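Local atomic coordinates of pyridine nucleotide-disulphide oxidoreductase dimerisation region (Escherichia coli BL21, PDB entry 6KYY), a protein that binds FAD and copper(II) as a probable flavoprotein disulfide reductase, and is probably involved in resistance to reactive chlorine species. Residues D284-H288 with I316-E320. Numbering follows the deposited sequence.
Sequences DKRLH and IVRDE
OE2 of E320 takes two weak hydrogen bonds, one from NE2 of H288 across the contact and one from NE1 of W295, whose ring meets that of H288, so two ring nitrogens converge on this oxygen. It sits 2.7 Å from NE2 of H288, but the N-H is aimed well off it (121°). The imidazole N-H forks to the other carboxylate oxygen as well: the weak arm from NE2 of H288 to OE1 of E320 is 3.2 Å long and nearly straight, 171° at the hydrogen, with OE1 in the plane of the imidazole at its edge. Ring and carboxylate are twisted 37° against each other, and the two side chains approach from opposite directions. E320 runs out extended, its CG turned away from the backbone N, which carries the carboxylate from the helix to the imidazole. In the FAD-binding part of this pyridine nucleotide-disulfide oxidoreductase, the contact joins the loop leading to strand 294-296, where W295 lies, to helix 307-321. One residue earlier in the loop, L287 makes the apolar part of the contact: its CB is directed at the helix, and its CD1 touches CB of I316 at 3.6 Å and CG1 of V317 at 3.9 Å, the side chains meeting crosswise. CG2 of I316 rests against the loop backbone, 3.7 Å from CA of R286. V317 also packs on L25 of helix 20-31.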
ATOM      1  N   ASP B 284     -26.158  18.435 -13.457  1.00 38.60           N
ATOM      2  CA  ASP B 284     -25.530  19.645 -12.947  1.00 20.85           C
ATOM      3  C   ASP B 284     -24.149  19.310 -12.389  1.00 22.55           C
ATOM      4  O   ASP B 284     -23.654  18.183 -12.490  1.00 18.21           O
ATOM      5  CB  ASP B 284     -26.397  20.275 -11.859  1.00 17.95           C
ATOM      6  CG  ASP B 284     -27.525  21.113 -12.413  1.00 23.55           C
ATOM      7  OD1 ASP B 284     -27.641  21.223 -13.650  1.00 52.46           O
ATOM      8  OD2 ASP B 284     -28.296  21.666 -11.600  1.00 25.05           O
ATOM      9  N   LYS B 285     -23.510  20.308 -11.777  1.00 24.32           N
ATOM     10  CA  LYS B 285     -22.453  20.025 -10.817  1.00 27.84           C
ATOM     11  C   LYS B 285     -23.016  19.484  -9.511  1.00 22.33           C
ATOM     12  O   LYS B 285     -22.249  19.014  -8.664  1.00 17.49           O
ATOM     13  CB  LYS B 285     -21.621  21.283 -10.552  1.00 28.16           C
ATOM     14  CG  LYS B 285     -22.433  22.560 -10.376  1.00 27.50           C
ATOM     15  CD  LYS B 285     -21.927  23.386  -9.203  1.00 23.25           C
ATOM     16  CE  LYS B 285     -22.486  24.802  -9.231  1.00 45.77           C
ATOM     17  NZ  LYS B 285     -21.729  25.732  -8.343  1.00 44.21           N
ATOM     18  N   ARG B 286     -24.336  19.547  -9.335  1.00 16.97           N
ATOM     19  CA  ARG B 286     -25.030  18.944  -8.208  1.00 20.18           C
ATOM     20  C   ARG B 286     -25.762  17.669  -8.602  1.00 30.41           C
ATOM     21  O   ARG B 286     -26.652  17.220  -7.871  1.00 23.13           O
ATOM     22  CB  ARG B 286     -26.008  19.946  -7.603  1.00 20.85           C
ATOM     23  CG  ARG B 286     -25.358  21.241  -7.189  1.00 19.22           C
ATOM     24  CD  ARG B 286     -26.185  22.439  -7.624  1.00 40.62           C
ATOM     25  NE  ARG B 286     -25.716  23.006  -8.882  1.00 34.38           N
ATOM     26  CZ  ARG B 286     -25.879  24.277  -9.231  1.00 46.53           C
ATOM     27  NH1 ARG B 286     -26.494  25.116  -8.408  1.00 49.20           N
ATOM     28  NH2 ARG B 286     -25.420  24.712 -10.397  1.00 58.34           N
ATOM     29  N   LEU B 287     -25.414  17.091  -9.756  1.00 32.08           N
ATOM     30  CA  LEU B 287     -26.011  15.845 -10.238  1.00 26.19           C
ATOM     31  C   LEU B 287     -27.525  15.977 -10.387  1.00 26.76           C
ATOM     32  O   LEU B 287     -28.286  15.075 -10.032  1.00 13.62           O
ATOM     33  CB  LEU B 287     -25.644  14.676  -9.327  1.00 18.79           C
ATOM     34  CG  LEU B 287     -24.134  14.537  -9.143  1.00 16.25           C
ATOM     35  CD1 LEU B 287     -23.821  13.932  -7.794  1.00 21.17           C
ATOM     36  CD2 LEU B 287     -23.530  13.709 -10.266  1.00 17.48           C
ATOM     37  N   HIS B 288     -27.960  17.116 -10.917  1.00 33.29           N
ATOM     38  CA  HIS B 288     -29.368  17.392 -11.164  1.00 21.22           C
ATOM     39  C   HIS B 288     -29.672  17.135 -12.634  1.00 25.18           C
ATOM     40  O   HIS B 288     -29.078  17.768 -13.513  1.00 28.48           O
ATOM     41  CB  HIS B 288     -29.714  18.836 -10.800  1.00 18.79           C
ATOM     42  CG  HIS B 288     -30.039  19.038  -9.354  1.00 18.98           C
ATOM     43  ND1 HIS B 288     -31.180  18.531  -8.768  1.00 32.03           N
ATOM     44  CD2 HIS B 288     -29.379  19.702  -8.376  1.00 21.03           C
ATOM     45  CE1 HIS B 288     -31.205  18.869  -7.491  1.00 21.80           C
ATOM     46  NE2 HIS B 288     -30.123  19.580  -7.227  1.00 21.41           N
ATOM     47  N   ILE B 316     -22.163  14.567  -2.887  1.00  9.53           N
ATOM     48  CA  ILE B 316     -22.819  15.760  -3.417  1.00  9.84           C
ATOM     49  C   ILE B 316     -24.285  15.785  -3.005  1.00 10.10           C
ATOM     50  O   ILE B 316     -24.772  16.768  -2.435  1.00 10.33           O
ATOM     51  CB  ILE B 316     -22.673  15.828  -4.949  1.00 17.07           C
ATOM     52  CG1 ILE B 316     -21.211  15.671  -5.372  1.00  9.01           C
ATOM     53  CG2 ILE B 316     -23.251  17.131  -5.481  1.00 12.84           C
ATOM     54  CD1 ILE B 316     -20.277  16.648  -4.717  1.00 12.57           C
ATOM     55  N   VAL B 317     -25.007  14.696  -3.280  1.00 11.52           N
ATOM     56  CA  VAL B 317     -26.444  14.685  -3.025  1.00  8.38           C
ATOM     57  C   VAL B 317     -26.738  14.609  -1.531  1.00 13.59           C
ATOM     58  O   VAL B 317     -27.753  15.144  -1.069  1.00 20.02           O
ATOM     59  CB  VAL B 317     -27.120  13.538  -3.803  1.00  9.99           C
ATOM     60  CG1 VAL B 317     -26.724  13.587  -5.270  1.00 18.19           C
ATOM     61  CG2 VAL B 317     -26.774  12.186  -3.199  1.00 28.06           C
ATOM     62  N   ARG B 318     -25.869  13.961  -0.749  1.00 18.97           N
ATOM     63  CA  ARG B 318     -26.073  13.940   0.696  1.00 19.26           C
ATOM     64  C   ARG B 318     -25.868  15.321   1.301  1.00 18.60           C
ATOM     65  O   ARG B 318     -26.487  15.650   2.320  1.00 22.82           O
ATOM     66  CB  ARG B 318     -25.137  12.927   1.355  1.00 13.80           C
ATOM     67  CG  ARG B 318     -25.453  12.638   2.815  1.00 18.39           C
ATOM     68  CD  ARG B 318     -24.442  13.297   3.744  1.00 26.02           C
ATOM     69  NE  ARG B 318     -24.955  13.442   5.106  1.00 18.27           N
ATOM     70  CZ  ARG B 318     -24.970  14.588   5.779  1.00 21.35           C
ATOM     71  NH1 ARG B 318     -25.455  14.629   7.013  1.00 24.10           N
ATOM     72  NH2 ARG B 318     -24.502  15.696   5.220  1.00 36.50           N
ATOM     73  N   ASP B 319     -25.012  16.140   0.688  1.00  8.35           N
ATOM     74  CA  ASP B 319     -24.808  17.502   1.161  1.00 10.61           C
ATOM     75  C   ASP B 319     -25.975  18.416   0.811  1.00 24.37           C
ATOM     76  O   ASP B 319     -26.098  19.495   1.399  1.00 30.80           O
ATOM     77  CB  ASP B 319     -23.512  18.069   0.582  1.00 13.69           C
ATOM     78  CG  ASP B 319     -22.954  19.208   1.412  1.00 29.49           C
ATOM     79  OD1 ASP B 319     -23.225  19.248   2.630  1.00 19.58           O
ATOM     80  OD2 ASP B 319     -22.241  20.062   0.846  1.00 23.76           O
ATOM     81  N   GLU B 320     -26.828  18.019  -0.131  1.00 21.74           N
ATOM     82  CA  GLU B 320     -27.986  18.829  -0.482  1.00 21.73           C
ATOM     83  C   GLU B 320     -29.231  18.429   0.302  1.00 24.96           C
ATOM     84  O   GLU B 320     -29.985  19.298   0.750  1.00 25.25           O
ATOM     85  CB  GLU B 320     -28.269  18.732  -1.983  1.00 14.57           C
ATOM     86  CG  GLU B 320     -29.419  19.612  -2.446  1.00 28.80           C
ATOM     87  CD  GLU B 320     -29.474  19.764  -3.951  1.00 15.52           C
ATOM     88  OE1 GLU B 320     -29.004  20.801  -4.463  1.00 45.03           O
ATOM     89  OE2 GLU B 320     -29.992  18.848  -4.623  1.00 17.55           O
TER